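Local coordinates for thrombospondin related anonymous protein (Plasmodium falciparum, PDB 4F1J) that binds magnesium through its von Willebrand factor A domain and probably serves in adhesion of the malaria parasite to host surfaces, at residues A[30-38]-A[72-83]; A[91-101]-A[118-127]. All coordinates share one frame; numbering follows the deposited sequence. Where two conformers were deposited one is given.

Interaction 1: A[30-38]-A[72-83]; sequences VPLAMKLIQ and KEKALIIIKSLL
Facing each other at Val30 and Lys80, Met34 and Leu76, and Ile37 and Lys72, helices 30-38 and 72-80 run almost antiparallel, at 169°, with axes 9.5 Å apart. Both pack on one face of the Rossmann-like von Willebrand factor A domain, where side chains from strands 8-15 and 58-62 lie beneath them, and the pair illustrates how a knob is fitted into a hole between helices. The knob is Ile79, set among Val30, Ala33, Met34 and Ile37. Its CG2 lies 3.6 Å from CG of Met34, the two chains sliding past each other in opposite senses. With Ile37 it meets tip to tip, and here the packing is tight: CD1 of Ile37 is only 3.4 Å from CG1 of Ile79. Leu76 packs alongside, with its CD2 3.5 Å from the O of Met34. In the turn from Lys80 to Leu83, CD2 of Leu83 lies 3.9 Å from CB of Val30 and as close to both of its methyls. Bent at chi3 (83°), Lys72 turns its amine, which also forms a salt bridge with Glu2, toward the backbone of Gln38; in the conformer given, NZ of Lys72 donates a hydrogen bond to O of Gln38 at 3.0 Å, 50° above that carbonyl's plane.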
loop_
_atom_site.group_PDB
_atom_site.type_symbol
_atom_site.label_atom_id
_atom_site.label_comp_id
_atom_site.label_asym_id
_atom_site.label_seq_id
_atom_site.Cartn_x
_atom_site.Cartn_y
_atom_site.Cartn_z
ATOM N N VAL A 30 2.550 10.670 6.188
ATOM C CA VAL A 30 2.982 9.878 7.341
ATOM C C VAL A 30 1.802 9.578 8.288
ATOM O O VAL A 30 1.585 8.425 8.647
ATOM C CB VAL A 30 4.249 10.472 8.036
ATOM C CG1 VAL A 30 4.484 9.848 9.401
ATOM C CG2 VAL A 30 5.493 10.249 7.119
ATOM N N PRO A 31 1.036 10.606 8.699
ATOM C CA PRO A 31 -0.190 10.340 9.470
ATOM C C PRO A 31 -1.199 9.405 8.804
ATOM O O PRO A 31 -1.905 8.673 9.509
ATOM C CB PRO A 31 -0.782 11.728 9.682
ATOM C CG PRO A 31 0.401 12.644 9.652
ATOM C CD PRO A 31 1.320 12.057 8.607
ATOM N N LEU A 32 -1.274 9.421 7.475
ATOM C CA LEU A 32 -2.187 8.527 6.753
ATOM C C LEU A 32 -1.743 7.067 6.890
ATOM O O LEU A 32 -2.576 6.188 7.140
ATOM C CB LEU A 32 -2.229 8.886 5.288
ATOM C CG LEU A 32 -2.949 7.938 4.335
ATOM C CD1 LEU A 32 -4.409 7.813 4.720
ATOM C CD2 LEU A 32 -2.787 8.445 2.881
ATOM N N ALA A 33 -0.451 6.817 6.684
ATOM C CA ALA A 33 0.125 5.469 6.850
ATOM C C ALA A 33 -0.100 5.003 8.297
ATOM O O ALA A 33 -0.418 3.845 8.550
ATOM C CB ALA A 33 1.613 5.475 6.516
ATOM N N MET A 34 0.074 5.909 9.257
ATOM C CA MET A 34 -0.214 5.581 10.658
ATOM C C MET A 34 -1.669 5.151 10.918
ATOM O O MET A 34 -1.912 4.106 11.575
ATOM C CB MET A 34 0.230 6.733 11.570
ATOM C CG MET A 34 1.725 6.839 11.592
ATOM S SD MET A 34 2.347 8.208 12.592
ATOM C CE MET A 34 2.220 7.479 14.220
ATOM N N LYS A 35 -2.620 5.938 10.427
ATOM C CA LYS A 35 -4.032 5.631 10.561
ATOM C C LYS A 35 -4.393 4.337 9.810
ATOM O O LYS A 35 -5.222 3.576 10.258
ATOM C CB LYS A 35 -4.903 6.805 10.075
ATOM C CG LYS A 35 -6.382 6.633 10.405
ATOM C CD LYS A 35 -7.128 7.918 10.454
ATOM C CE LYS A 35 -8.615 7.677 10.782
ATOM N NZ LYS A 35 -9.412 8.937 10.878
ATOM N N LEU A 36 -3.757 4.076 8.678
ATOM C CA LEU A 36 -4.019 2.844 7.939
ATOM C C LEU A 36 -3.656 1.651 8.818
ATOM O O LEU A 36 -4.463 0.706 8.984
ATOM C CB LEU A 36 -3.193 2.845 6.644
ATOM C CG LEU A 36 -3.276 1.615 5.726
ATOM C CD1 LEU A 36 -2.796 2.072 4.348
ATOM C CD2 LEU A 36 -2.479 0.356 6.159
ATOM N N ILE A 37 -2.471 1.719 9.414
ATOM C CA ILE A 37 -1.979 0.667 10.304
ATOM C C ILE A 37 -2.890 0.496 11.508
ATOM O O ILE A 37 -3.135 -0.627 11.956
ATOM C CB ILE A 37 -0.519 0.917 10.687
ATOM C CG1 ILE A 37 0.348 0.633 9.450
ATOM C CG2 ILE A 37 -0.092 0.079 11.935
ATOM C CD1 ILE A 37 1.758 1.168 9.511
ATOM N N GLN A 38 -3.473 1.594 11.980
ATOM C CA GLN A 38 -4.472 1.488 13.051
ATOM C C GLN A 38 -5.751 0.711 12.672
ATOM O O GLN A 38 -6.490 0.302 13.559
ATOM C CB GLN A 38 -4.846 2.863 13.566
ATOM C CG GLN A 38 -3.720 3.487 14.316
ATOM C CD GLN A 38 -4.029 4.882 14.760
ATOM O OE1 GLN A 38 -4.632 5.662 14.021
ATOM N NE2 GLN A 38 -3.611 5.217 15.979
ATOM N N LYS A 72 1.374 -3.394 16.390
ATOM C CA LYS A 72 0.984 -2.071 15.922
ATOM C C LYS A 72 1.861 -0.970 16.480
ATOM O O LYS A 72 2.284 -0.109 15.756
ATOM C CB LYS A 72 -0.481 -1.796 16.247
ATOM C CG LYS A 72 -1.437 -2.706 15.483
ATOM C CD LYS A 72 -2.875 -2.554 15.959
ATOM C CE LYS A 72 -3.551 -1.366 15.305
ATOM N NZ LYS A 72 -5.012 -1.412 15.483
ATOM N N GLU A 73 2.139 -1.000 17.784
ATOM C CA GLU A 73 3.005 0.034 18.379
ATOM C C GLU A 73 4.402 0.083 17.762
ATOM O O GLU A 73 4.922 1.160 17.490
ATOM C CB GLU A 73 3.101 -0.164 19.891
ATOM C CG GLU A 73 1.764 0.094 20.604
ATOM N N LYS A 74 5.002 -1.080 17.507
ATOM C CA LYS A 74 6.308 -1.137 16.887
ATOM C C LYS A 74 6.271 -0.659 15.420
ATOM O O LYS A 74 7.175 0.036 14.971
ATOM C CB LYS A 74 6.926 -2.527 17.023
ATOM C CG LYS A 74 7.304 -2.849 18.486
ATOM C CD LYS A 74 7.785 -4.278 18.669
ATOM C CE LYS A 74 8.341 -4.501 20.084
ATOM N NZ LYS A 74 9.271 -5.666 20.117
ATOM N N ALA A 75 5.217 -1.020 14.695
ATOM C CA ALA A 75 5.056 -0.592 13.305
ATOM C C ALA A 75 4.914 0.928 13.232
ATOM O O ALA A 75 5.511 1.576 12.376
ATOM C CB ALA A 75 3.850 -1.283 12.674
ATOM N N LEU A 76 4.161 1.488 14.165
ATOM C CA LEU A 76 3.900 2.937 14.175
ATOM C C LEU A 76 5.159 3.766 14.469
ATOM O O LEU A 76 5.313 4.852 13.901
ATOM C CB LEU A 76 2.774 3.284 15.153
ATOM C CG LEU A 76 1.376 2.825 14.732
ATOM C CD1 LEU A 76 0.310 3.069 15.821
ATOM C CD2 LEU A 76 0.958 3.464 13.415
ATOM N N ILE A 77 6.043 3.278 15.346
ATOM C CA ILE A 77 7.379 3.884 15.570
ATOM C C ILE A 77 8.168 4.008 14.271
ATOM O O ILE A 77 8.803 5.048 13.979
ATOM C CB ILE A 77 8.261 3.020 16.522
ATOM C CG1 ILE A 77 7.858 3.222 17.975
ATOM C CG2 ILE A 77 9.759 3.331 16.341
ATOM C CD1 ILE A 77 8.532 2.237 18.913
ATOM N N ILE A 78 8.159 2.933 13.477
ATOM C CA ILE A 78 8.917 2.922 12.247
ATOM C C ILE A 78 8.302 3.884 11.242
ATOM O O ILE A 78 9.025 4.627 10.560
ATOM C CB ILE A 78 9.068 1.505 11.666
ATOM C CG1 ILE A 78 9.914 0.644 12.596
ATOM C CG2 ILE A 78 9.663 1.550 10.237
ATOM C CD1 ILE A 78 9.781 -0.846 12.334
ATOM N N ILE A 79 6.978 3.903 11.143
ATOM C CA ILE A 79 6.340 4.806 10.215
ATOM C C ILE A 79 6.632 6.246 10.620
ATOM O O ILE A 79 6.979 7.066 9.776
ATOM C CB ILE A 79 4.827 4.557 10.100
ATOM C CG1 ILE A 79 4.558 3.178 9.469
ATOM C CG2 ILE A 79 4.178 5.684 9.286
ATOM C CD1 ILE A 79 5.294 2.924 8.135
ATOM N N LYS A 80 6.552 6.533 11.920
ATOM C CA LYS A 80 6.836 7.887 12.420
ATOM C C LYS A 80 8.278 8.303 12.126
ATOM O O LYS A 80 8.561 9.486 11.861
ATOM C CB LYS A 80 6.539 7.997 13.915
ATOM C CG LYS A 80 6.486 9.453 14.388
ATOM C CD LYS A 80 6.778 9.629 15.881
ATOM C CE LYS A 80 7.206 11.091 16.200
ATOM N NZ LYS A 80 6.177 12.127 15.785
ATOM N N SER A 81 9.181 7.332 12.117
ATOM C CA SER A 81 10.584 7.581 11.800
ATOM C C SER A 81 10.798 8.089 10.375
ATOM O O SER A 81 11.892 8.564 10.057
ATOM C CB SER A 81 11.451 6.334 12.044
ATOM O OG SER A 81 11.442 5.430 10.957
ATOM N N LEU A 82 9.776 7.994 9.516
ATOM C CA LEU A 82 9.898 8.490 8.138
ATOM C C LEU A 82 9.951 10.012 8.089
ATOM O O LEU A 82 10.274 10.584 7.060
ATOM C CB LEU A 82 8.723 7.988 7.271
ATOM C CG LEU A 82 8.704 6.481 7.012
ATOM C CD1 LEU A 82 7.384 6.098 6.312
ATOM C CD2 LEU A 82 9.890 6.031 6.199
ATOM N N LEU A 83 9.592 10.653 9.197
ATOM C CA LEU A 83 9.645 12.110 9.310
ATOM C C LEU A 83 11.079 12.588 9.351
ATOM O O LEU A 83 11.422 13.567 8.695
ATOM C CB LEU A 83 8.916 12.568 10.577
ATOM C CG LEU A 83 7.411 12.287 10.625
ATOM C CD1 LEU A 83 6.869 12.574 12.033
ATOM C CD2 LEU A 83 6.649 13.084 9.594
#

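Interaction 2: A[91-101]-A[118-127]. With MG (magnesium ion), chain C; MG (magnesium ion), chain H.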
loop_
_atom_site.group_PDB
_atom_site.type_symbol
_atom_site.label_atom_id
_atom_site.label_comp_id
_atom_site.label_asym_id
_atom_site.label_seq_id
_atom_site.Cartn_x
_atom_site.Cartn_y
_atom_site.Cartn_z
ATOM N N ARG A 91 11.166 9.907 -8.275
ATOM C CA ARG A 91 10.126 9.583 -9.259
ATOM C C ARG A 91 9.143 8.548 -8.716
ATOM O O ARG A 91 8.898 8.558 -7.530
ATOM C CB ARG A 91 10.764 9.204 -10.612
ATOM C CG ARG A 91 11.760 8.083 -10.595
ATOM C CD ARG A 91 12.392 7.897 -11.991
ATOM N NE ARG A 91 13.216 6.698 -12.074
ATOM C CZ ARG A 91 12.746 5.449 -12.234
ATOM N NH1 ARG A 91 11.441 5.183 -12.320
ATOM N NH2 ARG A 91 13.596 4.439 -12.319
ATOM N N THR A 92 8.542 7.720 -9.568
ATOM C CA THR A 92 7.450 6.822 -9.130
ATOM C C THR A 92 7.652 5.411 -9.680
ATOM O O THR A 92 6.929 4.978 -10.595
ATOM C CB THR A 92 6.082 7.389 -9.562
ATOM O OG1 THR A 92 6.011 8.790 -9.217
ATOM C CG2 THR A 92 4.918 6.621 -8.931
ATOM N N ASN A 93 8.618 4.707 -9.093
ATOM C CA ASN A 93 8.991 3.377 -9.554
ATOM C C ASN A 93 8.108 2.343 -8.847
ATOM O O ASN A 93 8.587 1.544 -8.035
ATOM C CB ASN A 93 10.462 3.134 -9.268
ATOM C CG ASN A 93 11.043 1.938 -10.019
ATOM O OD1 ASN A 93 10.339 1.100 -10.575
ATOM N ND2 ASN A 93 12.349 1.853 -9.990
ATOM N N LEU A 94 6.825 2.356 -9.190
ATOM C CA LEU A 94 5.870 1.381 -8.651
ATOM C C LEU A 94 6.264 -0.036 -9.031
ATOM O O LEU A 94 6.100 -0.967 -8.233
ATOM C CB LEU A 94 4.450 1.653 -9.153
ATOM C CG LEU A 94 3.376 0.665 -8.654
ATOM C CD1 LEU A 94 3.313 0.674 -7.155
ATOM C CD2 LEU A 94 2.010 0.973 -9.284
ATOM N N SER A 95 6.774 -0.226 -10.241
ATOM C CA SER A 95 7.088 -1.580 -10.690
ATOM C C SER A 95 8.175 -2.229 -9.817
ATOM O O SER A 95 8.070 -3.412 -9.513
ATOM C CB SER A 95 7.424 -1.603 -12.190
ATOM O OG SER A 95 8.609 -0.864 -12.465
ATOM N N ASP A 96 9.153 -1.460 -9.355
ATOM C CA ASP A 96 10.159 -1.975 -8.415
ATOM C C ASP A 96 9.551 -2.350 -7.049
ATOM O O ASP A 96 9.934 -3.359 -6.448
ATOM C CB ASP A 96 11.309 -0.977 -8.205
ATOM C CG ASP A 96 12.489 -1.598 -7.496
ATOM O OD1 ASP A 96 12.919 -2.697 -7.916
ATOM O OD2 ASP A 96 12.993 -1.024 -6.508
ATOM N N ALA A 97 8.651 -1.514 -6.555
ATOM C CA ALA A 97 7.923 -1.820 -5.322
ATOM C C ALA A 97 7.137 -3.140 -5.430
ATOM O O ALA A 97 7.130 -3.967 -4.515
ATOM C CB ALA A 97 6.964 -0.687 -5.019
ATOM N N LEU A 98 6.410 -3.299 -6.522
ATOM C CA LEU A 98 5.633 -4.533 -6.780
ATOM C C LEU A 98 6.571 -5.743 -6.963
ATOM O O LEU A 98 6.272 -6.863 -6.511
ATOM C CB LEU A 98 4.750 -4.344 -8.014
ATOM C CG LEU A 98 3.594 -3.350 -7.903
ATOM C CD1 LEU A 98 3.025 -3.067 -9.320
ATOM C CD2 LEU A 98 2.511 -3.871 -6.933
ATOM N N LEU A 99 7.694 -5.518 -7.633
ATOM C CA LEU A 99 8.730 -6.549 -7.767
ATOM C C LEU A 99 9.202 -7.089 -6.399
ATOM O O LEU A 99 9.415 -8.285 -6.229
ATOM C CB LEU A 99 9.919 -6.021 -8.563
ATOM C CG LEU A 99 11.144 -6.949 -8.686
ATOM C CD1 LEU A 99 10.773 -8.289 -9.295
ATOM C CD2 LEU A 99 12.188 -6.231 -9.509
ATOM N N GLN A 100 9.341 -6.219 -5.410
ATOM C CA GLN A 100 9.801 -6.673 -4.077
ATOM C C GLN A 100 8.778 -7.601 -3.457
ATOM O O GLN A 100 9.146 -8.585 -2.793
ATOM C CB GLN A 100 10.076 -5.501 -3.154
ATOM C CG GLN A 100 11.142 -4.525 -3.679
ATOM C CD GLN A 100 12.342 -5.201 -4.300
ATOM O OE1 GLN A 100 13.027 -6.009 -3.655
ATOM N NE2 GLN A 100 12.593 -4.921 -5.577
ATOM N N VAL A 101 7.495 -7.305 -3.675
ATOM C CA VAL A 101 6.433 -8.204 -3.209
ATOM C C VAL A 101 6.547 -9.572 -3.897
ATOM O O VAL A 101 6.499 -10.613 -3.243
ATOM C CB VAL A 101 5.060 -7.622 -3.421
ATOM C CG1 VAL A 101 3.981 -8.648 -3.060
ATOM C CG2 VAL A 101 4.906 -6.336 -2.575
ATOM N N VAL A 118 -1.808 -6.348 -1.419
ATOM C CA VAL A 118 -0.952 -5.192 -1.612
ATOM C C VAL A 118 -1.828 -3.948 -1.463
ATOM O O VAL A 118 -2.913 -3.863 -2.047
ATOM C CB VAL A 118 -0.279 -5.208 -3.027
ATOM C CG1 VAL A 118 0.374 -3.843 -3.364
ATOM C CG2 VAL A 118 0.766 -6.279 -3.143
ATOM N N VAL A 119 -1.377 -2.984 -0.664
ATOM C CA VAL A 119 -2.058 -1.695 -0.578
ATOM C C VAL A 119 -1.076 -0.602 -0.935
ATOM O O VAL A 119 -0.022 -0.458 -0.277
ATOM C CB VAL A 119 -2.627 -1.429 0.798
ATOM C CG1 VAL A 119 -3.284 -0.060 0.813
ATOM C CG2 VAL A 119 -3.656 -2.515 1.150
ATOM N N ILE A 120 -1.396 0.104 -2.022
ATOM C CA ILE A 120 -0.555 1.169 -2.567
ATOM C C ILE A 120 -1.138 2.532 -2.139
ATOM O O ILE A 120 -2.315 2.795 -2.358
ATOM C CB ILE A 120 -0.499 1.095 -4.111
ATOM C CG1 ILE A 120 0.269 -0.137 -4.589
ATOM C CG2 ILE A 120 0.140 2.364 -4.656
ATOM C CD1 ILE A 120 -0.200 -0.693 -5.974
ATOM N N LEU A 121 -0.310 3.391 -1.549
ATOM C CA LEU A 121 -0.639 4.801 -1.330
ATOM C C LEU A 121 0.162 5.611 -2.360
ATOM O O LEU A 121 1.382 5.519 -2.400
ATOM C CB LEU A 121 -0.284 5.237 0.090
ATOM C CG LEU A 121 -0.791 4.400 1.270
ATOM C CD1 LEU A 121 -0.358 5.073 2.591
ATOM C CD2 LEU A 121 -2.278 4.163 1.175
ATOM N N THR A 122 -0.518 6.334 -3.256
ATOM C CA THR A 122 0.226 7.017 -4.331
ATOM C C THR A 122 -0.381 8.356 -4.678
ATOM O O THR A 122 -1.574 8.531 -4.588
ATOM C CB THR A 122 0.329 6.119 -5.593
ATOM O OG1 THR A 122 1.286 6.665 -6.536
ATOM C CG2 THR A 122 -1.040 5.898 -6.243
ATOM N N ASP A 123 0.460 9.285 -5.123
ATOM C CA ASP A 123 -0.022 10.592 -5.607
ATOM C C ASP A 123 0.282 10.809 -7.095
ATOM O O ASP A 123 0.234 11.945 -7.578
ATOM C CB ASP A 123 0.600 11.713 -4.781
ATOM C CG ASP A 123 1.959 12.158 -5.284
ATOM O OD1 ASP A 123 2.750 11.322 -5.825
ATOM O OD2 ASP A 123 2.258 13.350 -5.067
ATOM N N GLY A 124 0.616 9.735 -7.799
ATOM C CA GLY A 124 1.028 9.848 -9.196
ATOM C C GLY A 124 0.736 8.622 -10.026
ATOM O O GLY A 124 0.049 7.688 -9.600
ATOM N N ILE A 125 1.262 8.674 -11.247
ATOM C CA ILE A 125 1.195 7.599 -12.204
ATOM C C ILE A 125 2.570 6.898 -12.246
ATOM O O ILE A 125 3.614 7.572 -12.211
ATOM C CB ILE A 125 0.837 8.168 -13.595
ATOM C CG1 ILE A 125 -0.550 8.843 -13.557
ATOM C CG2 ILE A 125 0.823 7.062 -14.627
ATOM C CD1 ILE A 125 -0.705 9.922 -14.583
ATOM N N PRO A 126 2.593 5.564 -12.360
ATOM C CA PRO A 126 3.873 4.897 -12.423
ATOM C C PRO A 126 4.719 5.353 -13.615
ATOM O O PRO A 126 4.182 5.669 -14.680
ATOM C CB PRO A 126 3.506 3.419 -12.605
ATOM C CG PRO A 126 2.112 3.323 -12.193
ATOM C CD PRO A 126 1.469 4.611 -12.445
ATOM N N ASP A 127 6.029 5.372 -13.421
ATOM C CA ASP A 127 6.943 5.757 -14.497
ATOM C C ASP A 127 6.841 4.815 -15.678
ATOM O O ASP A 127 7.029 5.236 -16.833
ATOM C CB ASP A 127 8.341 5.868 -13.958
ATOM C CG ASP A 127 8.487 7.035 -12.957
ATOM O OD1 ASP A 127 7.833 8.098 -13.082
ATOM O OD2 ASP A 127 9.255 6.859 -12.036
HETATM MG MG MG C . 4.240 11.636 -7.208
HETATM MG MG MG H . 10.187 -1.801 -13.585
HETATM O O HOH W 1 7.409 10.116 -11.293
HETATM O O HOH W 2 3.972 9.563 -7.660
HETATM O O HOH W 3 11.324 -0.323 -12.508
HETATM O O HOH W 4 2.931 12.475 -8.515
HETATM O O HOH W 5 5.584 11.963 -8.623
HETATM O O HOH W 6 10.468 -3.180 -12.149
#
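The extended chain of Arg91 runs alongside a single oxygen of Asp127, turning only at the guanidinium, and can be followed outward atom by atom. CB of Arg91 stands 3.1 Å from OD2 of Asp127. CG keeps close to the same oxygen because chi1 (56°) wedges it between the backbone N and the carbonyl carbon; CD passes by it as well. Past NE, NH1 of Arg91 closes a salt bridge of 2.8 Å to OD2 of Asp127, which lies at the guanidinium edge, almost in its plane. OD2 of Asp127 is thus gripped twice: NH1 comes on its anti side, while the backbone N of Thr92 comes at 2.7 Å on the syn side and from the opposite face of the carboxylate. In return, Asp127 N donates to Thr92 O (3.0 Å). This three-bond junction joins two loops of the metal ion-dependent adhesion site of von Willebrand factor A domains. One magnesium ion is bound directly by OD1 of Asp123 at 2.1 Å, with Ser17, Ser19 and waters completing its shell; a second is held by OG of Ser95 and by Asp131. Thr92 takes part at second hand, its OG1 hydrogen-bonded to a water on the first magnesium; another water links OG1 to OD1 of Asp127. CB and CG2 of Thr92 rest against the O of Ile125. Deeper in, Leu94 divides its branches: CD2 lies 3.7 Å from CG of Pro126, and CD1 meets CD1 of Ile120 tip to tip at 4.0 Å. Farther along helix 94-101, Leu98 crosses Val118 nearly at right angles.

Overall arrangement
Read from the N terminus, the chain illustrates how contacts in series assemble an alpha/beta sandwich. Interaction 1 closes the loop between helix 22-38 and helix 72-80, which contains strands 47-54 and 58-62 at one side of the sheet. Interaction 2 begins further along the chain, after interaction 1 has closed, and spans the shorter loop from helix 94-106 into strand 115-122; the two loops neither nest nor cross. The centres of interactions 1 and 2 lie about 19 Å apart, and the two occupy opposite faces of the sheet. Strand 115-122 bridges them: alternate residues face helix 94-106, while Val119 and Leu121, on the other side, pack against Leu36, so the helix layer of interaction 1 reaches the strand leading to the metal-binding loop.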